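Local atomic coordinates of shikimate kinase (Aquifex aeolicus, PDB entry 2PT5), a protein that probably phosphorylates the 3-hydroxyl of shikimate with ATP, with magnesium as cofactor, in the shikimate pathway leading to chorismate and the aromatic amino acids. Residues Y4-M9 and T96-I101; A82-L87 and R134-K139. One frame throughout, in Å; residues are numbered along the deposited sequence.

Interaction 1 (Y4-M9 and T96-I101)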
loop_
_atom_site.group_PDB
_atom_site.type_symbol
_atom_site.label_atom_id
_atom_site.label_comp_id
_atom_site.label_asym_id
_atom_site.label_seq_id
_atom_site.Cartn_x
_atom_site.Cartn_y
_atom_site.Cartn_z
ATOM N N TYR A 4 0.843 -8.662 -2.087
ATOM C CA TYR A 4 1.061 -7.226 -1.991
ATOM C C TYR A 4 -0.223 -6.460 -1.743
ATOM O O TYR A 4 -1.226 -6.683 -2.422
ATOM C CB TYR A 4 1.724 -6.704 -3.268
ATOM C CG TYR A 4 3.031 -7.387 -3.597
ATOM C CD1 TYR A 4 3.064 -8.519 -4.409
ATOM C CD2 TYR A 4 4.238 -6.902 -3.087
ATOM C CE1 TYR A 4 4.277 -9.155 -4.711
ATOM C CE2 TYR A 4 5.454 -7.531 -3.379
ATOM C CZ TYR A 4 5.467 -8.657 -4.196
ATOM O OH TYR A 4 6.669 -9.279 -4.496
ATOM N N LEU A 5 -0.191 -5.553 -0.772
ATOM C CA LEU A 5 -1.366 -4.746 -0.465
ATOM C C LEU A 5 -1.128 -3.337 -0.991
ATOM O O LEU A 5 -0.107 -2.731 -0.701
ATOM C CB LEU A 5 -1.619 -4.702 1.044
ATOM C CG LEU A 5 -1.811 -6.042 1.764
ATOM C CD1 LEU A 5 -2.195 -5.767 3.209
ATOM C CD2 LEU A 5 -2.877 -6.881 1.070
ATOM N N ILE A 6 -2.071 -2.822 -1.773
ATOM C CA ILE A 6 -1.927 -1.487 -2.332
ATOM C C ILE A 6 -3.184 -0.671 -2.088
ATOM O O ILE A 6 -4.262 -1.224 -1.861
ATOM C CB ILE A 6 -1.628 -1.554 -3.856
ATOM C CG1 ILE A 6 -2.871 -2.005 -4.628
ATOM C CG2 ILE A 6 -0.505 -2.543 -4.114
ATOM C CD1 ILE A 6 -2.632 -2.199 -6.129
ATOM N N GLY A 7 -3.040 0.648 -2.127
ATOM C CA GLY A 7 -4.174 1.525 -1.907
ATOM C C GLY A 7 -3.719 2.779 -1.189
ATOM O O GLY A 7 -2.519 2.957 -0.936
ATOM N N PHE A 8 -4.664 3.645 -0.840
ATOM C CA PHE A 8 -4.309 4.878 -0.155
ATOM C C PHE A 8 -3.853 4.620 1.284
ATOM O O PHE A 8 -4.188 3.600 1.899
ATOM C CB PHE A 8 -5.482 5.878 -0.189
ATOM C CG PHE A 8 -5.896 6.273 -1.583
ATOM C CD1 PHE A 8 -6.982 5.653 -2.209
ATOM C CD2 PHE A 8 -5.171 7.225 -2.295
ATOM C CE1 PHE A 8 -7.341 5.976 -3.526
ATOM C CE2 PHE A 8 -5.520 7.555 -3.610
ATOM C CZ PHE A 8 -6.611 6.926 -4.226
HETATM N N MSE A 9 -3.074 5.564 1.797
HETATM C CA MSE A 9 -2.516 5.507 3.143
HETATM C C MSE A 9 -3.520 5.171 4.244
HETATM O O MSE A 9 -3.201 4.457 5.195
HETATM C CB MSE A 9 -1.846 6.846 3.458
HETATM C CG MSE A 9 -1.578 7.098 4.931
HETATM SE SE MSE A 9 -2.151 8.889 5.430
HETATM C CE MSE A 9 -3.821 8.448 6.300
ATOM N N THR A 96 -1.464 -9.202 -6.068
ATOM C CA THR A 96 -1.603 -7.818 -5.652
ATOM C C THR A 96 -3.044 -7.640 -5.211
ATOM O O THR A 96 -3.967 -8.111 -5.875
ATOM C CB THR A 96 -1.246 -6.840 -6.802
ATOM O OG1 THR A 96 -1.954 -7.200 -7.995
ATOM C CG2 THR A 96 0.250 -6.883 -7.078
ATOM N N VAL A 97 -3.225 -6.991 -4.067
ATOM C CA VAL A 97 -4.550 -6.781 -3.495
ATOM C C VAL A 97 -4.827 -5.310 -3.237
ATOM O O VAL A 97 -4.117 -4.657 -2.465
ATOM C CB VAL A 97 -4.710 -7.532 -2.147
ATOM C CG1 VAL A 97 -6.137 -7.414 -1.656
ATOM C CG2 VAL A 97 -4.316 -8.996 -2.309
ATOM N N PHE A 98 -5.878 -4.801 -3.866
ATOM C CA PHE A 98 -6.251 -3.406 -3.705
ATOM C C PHE A 98 -7.357 -3.280 -2.670
ATOM O O PHE A 98 -8.459 -3.792 -2.852
ATOM C CB PHE A 98 -6.697 -2.817 -5.061
ATOM C CG PHE A 98 -7.298 -1.424 -4.976
ATOM C CD1 PHE A 98 -6.859 -0.500 -4.027
ATOM C CD2 PHE A 98 -8.286 -1.030 -5.883
ATOM C CE1 PHE A 98 -7.392 0.790 -3.980
ATOM C CE2 PHE A 98 -8.829 0.264 -5.848
ATOM C CZ PHE A 98 -8.381 1.175 -4.896
ATOM N N ILE A 99 -7.037 -2.621 -1.565
ATOM C CA ILE A 99 -8.012 -2.392 -0.508
ATOM C C ILE A 99 -8.593 -1.027 -0.849
ATOM O O ILE A 99 -8.001 0.021 -0.572
ATOM C CB ILE A 99 -7.334 -2.380 0.862
ATOM C CG1 ILE A 99 -6.674 -3.741 1.105
ATOM C CG2 ILE A 99 -8.354 -2.068 1.936
ATOM C CD1 ILE A 99 -5.778 -3.795 2.344
ATOM N N ASP A 100 -9.764 -1.072 -1.471
ATOM C CA ASP A 100 -10.470 0.105 -1.967
ATOM C C ASP A 100 -11.407 0.835 -1.008
ATOM O O ASP A 100 -12.291 0.228 -0.418
ATOM C CB ASP A 100 -11.274 -0.324 -3.200
ATOM C CG ASP A 100 -11.814 0.849 -3.992
ATOM O OD1 ASP A 100 -12.844 0.664 -4.669
ATOM O OD2 ASP A 100 -11.203 1.938 -3.958
ATOM N N ILE A 101 -11.200 2.142 -0.863
ATOM C CA ILE A 101 -12.073 2.984 -0.049
ATOM C C ILE A 101 -12.542 4.127 -0.954
ATOM O O ILE A 101 -11.770 4.640 -1.774
ATOM C CB ILE A 101 -11.356 3.605 1.177
ATOM C CG1 ILE A 101 -10.064 4.289 0.738
ATOM C CG2 ILE A 101 -11.110 2.536 2.238
ATOM C CD1 ILE A 101 -9.362 5.043 1.860
HETATM O O HOH W 1 -7.446 2.636 -1.251
#
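The Phe98 side chain leaves its strand with CG opposite the backbone N (chi1 172°), swings forward and brings the ring edge to Ile6 and Gly7, while Ile6 turns CG1 between its own N and carbonyl carbon (chi1 71°) and rests it on the CB of Phe98, 3.9 Å away. The Ile6 carbonyl O lies in the plane of the Phe98 ring, 3.5 Å from CD1, and Asp100 CB sits over one face of the same ring. The backbones run as neighbouring parallel strands, pairing Tyr4 with Thr96, Leu5 with Val97 and Ile6 with Phe98. Val97 N donates to Tyr4 O at 2.6 Å; Val97 O then accepts from Ile6 N at 2.8 Å, and Ile6 O from Ile99 N at 3.1 Å. Leu5 and Val97 point the same way from the other face of the sheet, with Leu5 CD2 beside Val97 CB, and Leu5 CD1 reaches on to Ile99 CD1. Beyond Ile6 the chains part as the P-loop begins, and a water bridges the gap, accepting from Phe8 N and donating to Ile99 O. At the backbone angles of Gly7 any CB would be forced against the carbonyl O of Ile6 and would also collide with Ile99 O; the Gly7 carbonyl accepts from the P-loop Lys13. In the five-stranded parallel sheet of this P-loop kinase, with strand order 2-3-1-4-5, strand 2-6 is central, between 72-75 and 95-100, and 142-145 lies beyond 95-100 at the edge. Helix 84-91 packs against Tyr4, Ile6 and Thr96 through Leu87 and Met90, while helix 127-137 lies against Phe8 and Phe98 on that same face.

Interaction 2 (A82-L87 and R134-K139)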
loop_
_atom_site.group_PDB
_atom_site.type_symbol
_atom_site.label_atom_id
_atom_site.label_comp_id
_atom_site.label_asym_id
_atom_site.label_seq_id
_atom_site.Cartn_x
_atom_site.Cartn_y
_atom_site.Cartn_z
ATOM N N ALA A 82 0.873 3.107 -6.721
ATOM C CA ALA A 82 0.362 3.799 -7.898
ATOM C C ALA A 82 1.439 3.837 -8.987
ATOM O O ALA A 82 1.237 4.421 -10.053
ATOM C CB ALA A 82 -0.072 5.227 -7.523
ATOM N N ASN A 83 2.580 3.209 -8.700
ATOM C CA ASN A 83 3.711 3.141 -9.636
ATOM C C ASN A 83 3.542 1.878 -10.490
ATOM O O ASN A 83 3.805 0.767 -10.031
ATOM C CB ASN A 83 5.023 3.071 -8.843
ATOM C CG ASN A 83 6.257 3.089 -9.730
ATOM O OD1 ASN A 83 6.336 2.372 -10.722
ATOM N ND2 ASN A 83 7.239 3.905 -9.360
ATOM N N GLU A 84 3.107 2.050 -11.733
ATOM C CA GLU A 84 2.878 0.915 -12.615
ATOM C C GLU A 84 4.070 -0.019 -12.804
ATOM O O GLU A 84 3.900 -1.233 -12.922
ATOM C CB GLU A 84 2.349 1.406 -13.964
ATOM C CG GLU A 84 0.911 1.905 -13.864
ATOM C CD GLU A 84 0.275 2.151 -15.211
ATOM O OE1 GLU A 84 0.384 3.285 -15.725
ATOM O OE2 GLU A 84 -0.328 1.198 -15.753
ATOM N N GLU A 85 5.278 0.523 -12.822
ATOM C CA GLU A 85 6.435 -0.344 -12.967
ATOM C C GLU A 85 6.473 -1.257 -11.740
ATOM O O GLU A 85 6.520 -2.484 -11.858
ATOM C CB GLU A 85 7.719 0.479 -13.046
ATOM C CG GLU A 85 8.914 -0.301 -13.572
ATOM C CD GLU A 85 10.132 0.578 -13.787
ATOM O OE1 GLU A 85 10.891 0.806 -12.819
ATOM O OE2 GLU A 85 10.325 1.052 -14.927
ATOM N N ALA A 86 6.449 -0.646 -10.560
ATOM C CA ALA A 86 6.473 -1.392 -9.312
ATOM C C ALA A 86 5.288 -2.346 -9.244
ATOM O O ALA A 86 5.401 -3.450 -8.709
ATOM C CB ALA A 86 6.443 -0.433 -8.124
ATOM N N LEU A 87 4.151 -1.929 -9.792
ATOM C CA LEU A 87 2.966 -2.776 -9.769
ATOM C C LEU A 87 3.164 -3.994 -10.668
ATOM O O LEU A 87 2.787 -5.109 -10.302
ATOM C CB LEU A 87 1.728 -1.976 -10.198
ATOM C CG LEU A 87 0.346 -2.636 -10.068
ATOM C CD1 LEU A 87 0.117 -3.172 -8.652
ATOM C CD2 LEU A 87 -0.717 -1.612 -10.417
ATOM N N ARG A 134 -6.114 5.900 -8.014
ATOM C CA ARG A 134 -7.109 4.831 -7.915
ATOM C C ARG A 134 -7.238 4.021 -9.216
ATOM O O ARG A 134 -7.566 2.833 -9.193
ATOM C CB ARG A 134 -8.477 5.411 -7.519
ATOM C CG ARG A 134 -9.536 4.352 -7.257
ATOM C CD ARG A 134 -10.718 4.884 -6.435
ATOM N NE ARG A 134 -11.675 3.815 -6.154
ATOM C CZ ARG A 134 -12.547 3.321 -7.038
ATOM N NH1 ARG A 134 -12.607 3.807 -8.276
ATOM N NH2 ARG A 134 -13.332 2.303 -6.701
ATOM N N LYS A 135 -6.983 4.667 -10.348
ATOM C CA LYS A 135 -7.054 4.001 -11.648
ATOM C C LYS A 135 -5.942 2.956 -11.731
ATOM O O LYS A 135 -6.111 1.888 -12.327
ATOM C CB LYS A 135 -6.889 5.023 -12.784
ATOM C CG LYS A 135 -8.117 5.890 -13.023
ATOM C CD LYS A 135 -7.862 6.976 -14.081
ATOM C CE LYS A 135 -9.072 7.896 -14.219
ATOM N NZ LYS A 135 -8.782 9.155 -14.983
ATOM N N ILE A 136 -4.800 3.271 -11.133
ATOM C CA ILE A 136 -3.685 2.341 -11.135
ATOM C C ILE A 136 -3.993 1.228 -10.121
ATOM O O ILE A 136 -3.874 0.046 -10.433
ATOM C CB ILE A 136 -2.368 3.048 -10.755
ATOM C CG1 ILE A 136 -2.117 4.237 -11.699
ATOM C CG2 ILE A 136 -1.214 2.056 -10.811
ATOM C CD1 ILE A 136 -2.061 3.866 -13.178
ATOM N N TYR A 137 -4.407 1.607 -8.916
ATOM C CA TYR A 137 -4.733 0.611 -7.895
ATOM C C TYR A 137 -5.684 -0.439 -8.458
ATOM O O TYR A 137 -5.510 -1.638 -8.222
ATOM C CB TYR A 137 -5.400 1.259 -6.675
ATOM C CG TYR A 137 -4.542 2.213 -5.877
ATOM C CD1 TYR A 137 -3.168 2.026 -5.763
ATOM C CD2 TYR A 137 -5.118 3.296 -5.207
ATOM C CE1 TYR A 137 -2.381 2.899 -5.006
ATOM C CE2 TYR A 137 -4.346 4.173 -4.449
ATOM C CZ TYR A 137 -2.978 3.968 -4.354
ATOM O OH TYR A 137 -2.202 4.855 -3.642
ATOM N N SER A 138 -6.686 0.019 -9.211
ATOM C CA SER A 138 -7.695 -0.869 -9.796
ATOM C C SER A 138 -7.134 -1.943 -10.711
ATOM O O SER A 138 -7.855 -2.853 -11.100
ATOM C CB SER A 138 -8.751 -0.062 -10.573
ATOM O OG SER A 138 -9.512 0.776 -9.714
ATOM N N LYS A 139 -5.857 -1.843 -11.062
ATOM C CA LYS A 139 -5.245 -2.837 -11.934
ATOM C C LYS A 139 -4.802 -4.065 -11.136
ATOM O O LYS A 139 -4.220 -4.998 -11.685
ATOM C CB LYS A 139 -4.048 -2.219 -12.669
ATOM C CG LYS A 139 -4.438 -1.085 -13.617
ATOM C CD LYS A 139 -3.226 -0.468 -14.295
ATOM C CE LYS A 139 -3.648 0.516 -15.379
ATOM N NZ LYS A 139 -4.448 -0.153 -16.443
#
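Ala82 and Ile136 bring their backbones together, CA to CA 5.4 Å, where the turn leading into helix 84-91 passes the last turn of helix 127-137, two helices on one face of the parallel sheet in this P-loop kinase fold. The entering turn is fixed by Asn83 as N-cap: its OD1 accepts from Ala86 N at 3.0 Å, the donor standing above the carbonyl plane. Ile136 is the hub across the contact. Its CG2 lies 3.5 Å from Ala82 O and also meets CD2 of Leu87, which crosses it obliquely. Its CD1 presses on the carboxylate carbon CD of Glu84 at 3.5 Å, the two side chains crossing at about a right angle. A chi1 of -172°, which turns CG of Leu87 away from its own N, carries CD2 to Ile136 CG2 and the Ile136 carbonyl O, with Lys139 CB slightly farther off. Replacing Ile136 by an alanine would probably open a gap between Ala82 and Leu87 and leave the Glu84 side chain without the apolar surface on which it rests. On the inner side, Tyr137 brings CE1 to within 3.7 Å of Ala82 N, while its hydroxyl bonds to the carbonyl O of Gly78, a predicted substrate-binding residue. On the solvent side Glu84 and Lys139 cross without a salt bridge: Lys139 bends at its last torsion (chi4 -61°), and it is CE, at 3.4 Å, that meets Glu84 OE2, with NZ 4.4 Å from the same oxygen.

Interactions 1 and 2, with centres about 10 Å apart, meet through Tyr137 and Arg134 of helix 127-137. Arg134 NH2 forms a salt bridge of 2.7 Å with Asp100 OD1, tying the helix to the end of strand 95-100; the same oxygen also pairs with Lys143. Tyr137 fills the corner between the contacts: its CB lies 3.4 Å from Phe98 CE1, and Tyr137 CE2 lies 3.6 Å from Phe8 CZ, the two rings edge-to-face. This joint borders the probable active site, since the nearest atoms of the Phe8 and Arg133 side chains are about 4 Å apart, Arg133 being predicted to bind shikimate, and residues 10-15 of the P-loop, predicted to bind ATP, follow segment 4-9 directly.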